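Local coordinates for protein thymidine kinase (Equid herpesvirus 4, PDB 1P73) that probably transfers the gamma-phosphate of ATP to thymidine, making dTMP for viral DNA replication, and works as a homodimer, at residues Gly14-Gly19 and Ala191-Val196; Thr164-Glu169 and Asp289-Pro294. All coordinates share one frame; numbering follows the deposited sequence.

Contact 1: residues Gly14-Gly19 and Ala191-Val196; sequences GVYGIG and ATLRNV. With 4TA (p1-(5'-adenosyl)p4-(5'-(2'-deoxy-thymidyl))tetraphosphate), chain N.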
# COMPACT_ATOMS: atom_id res chain seq x y z
N GLY B 14 -6.43 -8.11 17.10
CA GLY B 14 -6.05 -7.84 18.47
C GLY B 14 -4.57 -8.03 18.76
O GLY B 14 -3.78 -8.21 17.84
N VAL B 15 -4.21 -7.96 20.04
CA VAL B 15 -2.84 -8.25 20.47
C VAL B 15 -2.60 -9.75 20.42
O VAL B 15 -3.48 -10.54 20.73
CB VAL B 15 -2.60 -7.82 21.92
CG1 VAL B 15 -1.15 -7.92 22.26
CG2 VAL B 15 -3.08 -6.41 22.13
N TYR B 16 -1.39 -10.15 20.04
CA TYR B 16 -1.05 -11.56 19.99
C TYR B 16 -1.08 -12.22 21.37
O TYR B 16 -0.90 -11.56 22.41
CB TYR B 16 0.31 -11.75 19.33
CG TYR B 16 1.48 -11.13 20.04
CD1 TYR B 16 2.17 -11.83 21.03
CD2 TYR B 16 1.92 -9.84 19.71
CE1 TYR B 16 3.26 -11.27 21.69
CE2 TYR B 16 3.01 -9.27 20.36
CZ TYR B 16 3.67 -9.98 21.34
OH TYR B 16 4.76 -9.42 21.99
N GLY B 17 -1.33 -13.53 21.37
CA GLY B 17 -1.40 -14.32 22.58
C GLY B 17 -2.70 -14.24 23.37
O GLY B 17 -2.75 -14.64 24.53
N ILE B 18 -3.75 -13.71 22.75
CA ILE B 18 -5.04 -13.60 23.41
C ILE B 18 -5.92 -14.83 23.18
O ILE B 18 -6.68 -15.23 24.05
CB ILE B 18 -5.75 -12.30 23.00
CG1 ILE B 18 -5.29 -11.16 23.91
CG2 ILE B 18 -7.27 -12.44 23.06
CD1 ILE B 18 -5.97 -9.81 23.64
N GLY B 19 -5.79 -15.44 22.00
CA GLY B 19 -6.60 -16.59 21.61
C GLY B 19 -7.35 -16.40 20.31
O GLY B 19 -8.46 -16.91 20.13
N ALA B 191 1.47 -3.95 26.64
CA ALA B 191 0.75 -2.82 27.21
C ALA B 191 0.47 -1.73 26.17
O ALA B 191 -0.66 -1.22 26.11
CB ALA B 191 1.51 -2.27 28.38
N THR B 192 1.48 -1.41 25.35
CA THR B 192 1.33 -0.43 24.24
C THR B 192 0.41 -0.94 23.13
O THR B 192 -0.47 -0.21 22.66
CB THR B 192 2.72 -0.03 23.68
OG1 THR B 192 3.45 0.67 24.69
CG2 THR B 192 2.58 1.05 22.60
N LEU B 193 0.59 -2.20 22.75
CA LEU B 193 -0.27 -2.85 21.77
C LEU B 193 -1.73 -2.97 22.24
O LEU B 193 -2.66 -2.85 21.44
CB LEU B 193 0.30 -4.22 21.40
CG LEU B 193 1.28 -4.15 20.24
CD1 LEU B 193 2.05 -5.45 20.11
CD2 LEU B 193 0.56 -3.77 18.93
N ARG B 194 -1.93 -3.18 23.54
CA ARG B 194 -3.28 -3.22 24.10
C ARG B 194 -3.98 -1.88 24.00
O ARG B 194 -5.15 -1.83 23.64
CB ARG B 194 -3.30 -3.78 25.52
CG ARG B 194 -3.06 -5.30 25.58
CD ARG B 194 -2.79 -5.87 26.96
NE ARG B 194 -3.95 -5.63 27.82
CZ ARG B 194 -4.95 -6.48 28.00
NH1 ARG B 194 -4.97 -7.68 27.42
NH2 ARG B 194 -5.96 -6.11 28.78
N ASN B 195 -3.26 -0.78 24.24
CA ASN B 195 -3.85 0.56 24.13
C ASN B 195 -4.15 0.94 22.69
O ASN B 195 -5.19 1.54 22.39
CB ASN B 195 -2.94 1.62 24.75
CG ASN B 195 -2.87 1.53 26.26
OD1 ASN B 195 -3.83 1.14 26.91
ND2 ASN B 195 -1.72 1.90 26.81
N VAL B 196 -3.21 0.62 21.80
CA VAL B 196 -3.35 0.93 20.38
C VAL B 196 -4.65 0.30 19.82
O VAL B 196 -5.37 0.94 19.05
CB VAL B 196 -2.09 0.48 19.59
CG1 VAL B 196 -2.35 0.38 18.11
CG2 VAL B 196 -0.91 1.42 19.87
C5M 4TA N . 0.72 -8.54 12.17
C5 4TA N . 2.05 -8.34 12.83
C6 4TA N . 2.57 -9.32 13.67
N1 4TA N . 3.77 -9.14 14.26
C1B 4TA N . 4.34 -10.18 15.14
C2B 4TA N . 3.76 -10.21 16.55
C3B 4TA N . 3.89 -11.67 16.96
O3B 4TA N . 4.99 -11.89 17.85
C4B 4TA N . 4.12 -12.45 15.67
C5B 4TA N . 3.03 -13.48 15.42
O5' 4TA N . 1.73 -12.92 15.63
PD 4TA N . 0.45 -13.88 15.90
O2D 4TA N . -0.81 -13.04 16.03
O1D 4TA N . 0.56 -14.99 14.88
OCD 4TA N . 0.81 -14.54 17.34
PC 4TA N . -0.10 -15.64 18.09
O1C 4TA N . -0.40 -16.78 17.13
O2C 4TA N . 0.63 -15.95 19.38
OBC 4TA N . -1.48 -14.84 18.45
PB 4TA N . -2.97 -15.47 18.55
O2B 4TA N . -3.29 -16.13 17.25
O1B 4TA N . -3.89 -14.46 19.18
OAB 4TA N . -2.84 -16.59 19.67
PA 4TA N . -3.35 -18.11 19.55
O1A 4TA N . -4.70 -18.24 18.87
O2A 4TA N . -2.17 -18.94 19.07
OA 4TA N . -3.56 -18.35 21.13
C5' 4TA N . -2.59 -17.83 22.06
C4' 4TA N . -2.06 -18.91 23.02
O1' 4TA N . -2.99 -19.14 24.08
C1' 4TA N . -3.66 -20.40 23.93
C2' 4TA N . -3.08 -21.05 22.67
O2' 4TA N . -2.84 -22.44 22.84
C3' 4TA N . -1.83 -20.25 22.35
O3' 4TA N . -0.66 -20.83 22.92
N9A 4TA N . -5.11 -20.15 23.76
C8A 4TA N . -5.88 -19.73 22.71
N7A 4TA N . -7.21 -19.66 23.07
C5A 4TA N . -7.20 -20.06 24.40
C4A 4TA N . -5.94 -20.34 24.78
N3A 4TA N . -5.64 -20.76 26.04
C2A 4TA N . -6.63 -20.90 26.94
N1A 4TA N . -7.91 -20.63 26.59
C6A 4TA N . -8.22 -20.21 25.33
N6A 4TA N . -9.50 -19.92 24.96
O4' 4TA N . 4.16 -11.49 14.60
C2 4TA N . 4.52 -7.94 14.03
O2 4TA N . 5.64 -7.77 14.58
N3 4TA N . 4.04 -6.96 13.22
C4 4TA N . 2.84 -7.10 12.61
O4 4TA N . 2.42 -6.20 11.86
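Val-15 lays its two methyls against one turn of helix 187-208. CG1 points away from the backbone N (chi1 -170°). This leaves CG2 beside that N, where it reaches the aliphatic part of Arg-194. Val-15 CG2 lies 3.6 Å from Arg-194 CG, and the two side chains run at about a right angle. Val-15 CG1 sits 4.1 Å from Leu-193 CB. One residue on, the Tyr-16 ring meets the end of the same leucine, with Tyr-16 CE2 3.9 Å from Leu-193 CD1. One face of this ring carries the deoxyribose of the bound bisubstrate analogue 4TA. The 4TA O3B stands 4.0 Å above the Tyr-16 plane, over the ring centre. Gly-17 N donates a nearly straight hydrogen bond of 3.2 Å to the bridging oxygen OBC of 4TA (170°). The segment 14-19 belongs to the P-loop (Walker A) and to the known ATP site. The Arg-194 chain bends at chi3, and its guanidinium passes near Ile-18 CD1. The polar end binds outside this pair, NH2 to Leu-166 O and NH1 to His-171 ND1. Leu-193 also touches Phe-130, a substrate-binding residue. No hydrogen bond joins the two segments. The helix meets the loop mainly through carbon, so the contact spends no polar group of the loop on the helix, and the Gly-17 amide serves the phosphate chain instead.

Contact 2: residues Thr164-Glu169 and Asp289-Pro294; sequences TTLNVE and DLSGTP. With 4TA (p1-(5'-adenosyl)p4-(5'-(2'-deoxy-thymidyl))tetraphosphate), chain N.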
# COMPACT_ATOMS: atom_id res chain seq x y z
N THR B 164 -10.38 -8.52 19.65
CA THR B 164 -10.44 -9.44 20.77
C THR B 164 -9.91 -8.73 22.02
O THR B 164 -8.92 -8.01 21.95
CB THR B 164 -9.67 -10.71 20.47
OG1 THR B 164 -8.28 -10.40 20.36
CG2 THR B 164 -10.02 -11.20 19.08
N THR B 165 -10.61 -8.91 23.14
CA THR B 165 -10.22 -8.34 24.41
C THR B 165 -10.03 -9.45 25.43
O THR B 165 -10.56 -10.56 25.28
CB THR B 165 -11.25 -7.30 24.93
OG1 THR B 165 -12.53 -7.93 25.13
CG2 THR B 165 -11.53 -6.19 23.90
N LEU B 166 -9.28 -9.13 26.49
CA LEU B 166 -8.95 -10.06 27.55
C LEU B 166 -8.26 -9.25 28.62
O LEU B 166 -7.52 -8.29 28.32
CB LEU B 166 -8.02 -11.16 27.02
CG LEU B 166 -7.61 -12.37 27.86
CD1 LEU B 166 -8.79 -13.28 28.23
CD2 LEU B 166 -6.54 -13.17 27.13
N ASN B 167 -8.52 -9.60 29.88
CA ASN B 167 -7.85 -8.94 30.99
C ASN B 167 -6.37 -9.29 30.97
O ASN B 167 -6.02 -10.42 30.59
CB ASN B 167 -8.53 -9.32 32.31
CG ASN B 167 -8.50 -10.82 32.57
OD1 ASN B 167 -7.61 -11.32 33.26
ND2 ASN B 167 -9.46 -11.55 32.00
N VAL B 168 -5.52 -8.33 31.33
CA VAL B 168 -4.05 -8.47 31.25
C VAL B 168 -3.47 -9.70 31.94
O VAL B 168 -2.57 -10.34 31.41
CB VAL B 168 -3.29 -7.27 31.87
CG1 VAL B 168 -2.13 -6.84 30.97
CG2 VAL B 168 -4.22 -6.11 32.20
N GLU B 169 -3.98 -9.97 33.14
CA GLU B 169 -3.59 -11.12 33.94
C GLU B 169 -3.55 -12.39 33.12
O GLU B 169 -2.52 -13.04 33.04
CB GLU B 169 -4.64 -11.31 35.03
CG GLU B 169 -4.11 -11.20 36.43
CD GLU B 169 -3.62 -9.81 36.72
OE1 GLU B 169 -4.46 -8.91 36.96
OE2 GLU B 169 -2.39 -9.64 36.69
N ASP B 289 -14.74 -10.59 24.22
CA ASP B 289 -13.95 -11.07 25.34
C ASP B 289 -13.65 -12.56 25.18
O ASP B 289 -14.57 -13.36 25.05
CB ASP B 289 -14.70 -10.81 26.64
CG ASP B 289 -13.98 -11.37 27.85
OD1 ASP B 289 -13.23 -10.61 28.51
OD2 ASP B 289 -14.09 -12.57 28.21
N LEU B 290 -12.37 -12.92 25.23
CA LEU B 290 -11.92 -14.30 25.03
C LEU B 290 -11.53 -15.06 26.31
O LEU B 290 -10.68 -15.96 26.29
CB LEU B 290 -10.81 -14.35 23.98
CG LEU B 290 -11.15 -13.87 22.56
CD1 LEU B 290 -10.15 -14.40 21.59
CD2 LEU B 290 -12.56 -14.28 22.13
N SER B 291 -12.18 -14.69 27.41
CA SER B 291 -12.04 -15.34 28.72
C SER B 291 -12.32 -16.84 28.75
O SER B 291 -11.75 -17.55 29.58
CB SER B 291 -13.00 -14.69 29.72
OG SER B 291 -12.31 -13.81 30.57
N GLY B 292 -13.22 -17.30 27.90
CA GLY B 292 -13.70 -18.67 27.99
C GLY B 292 -12.72 -19.75 27.57
O GLY B 292 -11.50 -19.58 27.64
N THR B 293 -13.27 -20.89 27.19
CA THR B 293 -12.51 -21.92 26.50
C THR B 293 -12.62 -21.59 25.02
O THR B 293 -13.39 -20.70 24.64
CB THR B 293 -13.14 -23.32 26.79
OG1 THR B 293 -14.41 -23.44 26.12
CG2 THR B 293 -13.50 -23.49 28.27
N PRO B 294 -11.89 -22.29 24.16
CA PRO B 294 -11.96 -22.02 22.72
C PRO B 294 -13.40 -22.08 22.18
O PRO B 294 -13.81 -21.20 21.41
CB PRO B 294 -11.09 -23.12 22.13
CG PRO B 294 -10.13 -23.46 23.23
CD PRO B 294 -10.93 -23.37 24.47
C5M 4TA N . 0.72 -8.54 12.17
C5 4TA N . 2.05 -8.34 12.83
C6 4TA N . 2.57 -9.32 13.67
N1 4TA N . 3.77 -9.14 14.26
C1B 4TA N . 4.34 -10.18 15.14
C2B 4TA N . 3.76 -10.21 16.55
C3B 4TA N . 3.89 -11.67 16.96
O3B 4TA N . 4.99 -11.89 17.85
C4B 4TA N . 4.12 -12.45 15.67
C5B 4TA N . 3.03 -13.48 15.42
O5' 4TA N . 1.73 -12.92 15.63
PD 4TA N . 0.45 -13.88 15.90
O2D 4TA N . -0.81 -13.04 16.03
O1D 4TA N . 0.56 -14.99 14.88
OCD 4TA N . 0.81 -14.54 17.34
PC 4TA N . -0.10 -15.64 18.09
O1C 4TA N . -0.40 -16.78 17.13
O2C 4TA N . 0.63 -15.95 19.38
OBC 4TA N . -1.48 -14.84 18.45
PB 4TA N . -2.97 -15.47 18.55
O2B 4TA N . -3.29 -16.13 17.25
O1B 4TA N . -3.89 -14.46 19.18
OAB 4TA N . -2.84 -16.59 19.67
PA 4TA N . -3.35 -18.11 19.55
O1A 4TA N . -4.70 -18.24 18.87
O2A 4TA N . -2.17 -18.94 19.07
OA 4TA N . -3.56 -18.35 21.13
C5' 4TA N . -2.59 -17.83 22.06
C4' 4TA N . -2.06 -18.91 23.02
O1' 4TA N . -2.99 -19.14 24.08
C1' 4TA N . -3.66 -20.40 23.93
C2' 4TA N . -3.08 -21.05 22.67
O2' 4TA N . -2.84 -22.44 22.84
C3' 4TA N . -1.83 -20.25 22.35
O3' 4TA N . -0.66 -20.83 22.92
N9A 4TA N . -5.11 -20.15 23.76
C8A 4TA N . -5.88 -19.73 22.71
N7A 4TA N . -7.21 -19.66 23.07
C5A 4TA N . -7.20 -20.06 24.40
C4A 4TA N . -5.94 -20.34 24.78
N3A 4TA N . -5.64 -20.76 26.04
C2A 4TA N . -6.63 -20.90 26.94
N1A 4TA N . -7.91 -20.63 26.59
C6A 4TA N . -8.22 -20.21 25.33
N6A 4TA N . -9.50 -19.92 24.96
O4' 4TA N . 4.16 -11.49 14.60
C2 4TA N . 4.52 -7.94 14.03
O2 4TA N . 5.64 -7.77 14.58
N3 4TA N . 4.04 -6.96 13.22
C4 4TA N . 2.84 -7.10 12.61
O4 4TA N . 2.42 -6.20 11.86
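Thr-164 meets Leu-290 first: Thr-164 CB lies 3.9 Å from Leu-290 CD1, and the two side chains slant across one another. Its OG1 is taken by Asp-13 O, in the chain next door. Thr-165 forms a parallel beta bridge with Asp-289. The Thr-165 carbonyl O accepts the Leu-290 N-H at 3.0 Å. The same oxygen receives a CA-H contact, with Thr-165 O 3.4 Å from Asp-289 CA. Thr-165 OG1 lies between its own N and carbonyl carbon (chi1 61°). There it makes a weak hydrogen bond to Ala-288 O and comes within 3.5 Å of Asp-289 CA. Leu-166 then puts CD1 against the peptide between Leu-290 and Ser-291, with Leu-166 CD1 3.8 Å from Ser-291 N. Asn-167 is the N-cap of helix 168-177, its OD1 weakly bonded to Glu-170 N. Asn-167 ND2 is only near Ser-291 OG, at 3.9 Å. Farther along the second segment, Gly-292 O takes a weak hydrogen bond from the adenine N6A of 4TA at 3.4 Å. The contact joins the C-terminal ends of parallel strands 159-165 and 283-289, where the chain leads on to helices 168-177 and 294-302.

How the contacts relate
Contact 1 is fully buried, whereas contact 2 is partly exposed and lies farther from the centre of the chain. Contact 1 joins the P-loop to helix 187-208 mostly by apolar packing, without a hydrogen bond. Contact 2 joins two strand ends and adds a backbone hydrogen bond. The two meet directly: the arginine of contact 1 reaches the backbone of contact 2. Ile-18 also packs on Thr-164, Leu-166 and Leu-290. Both touch 4TA. In contact 1, Gly-17 binds the phosphate chain, Tyr-16 faces the deoxyribose and Gly-19 touches the adenine. In contact 2, Gly-292 O meets the adenine amino group weakly. Arg-174 of the ATP site bonds to Ile-18 O and Leu-290 O.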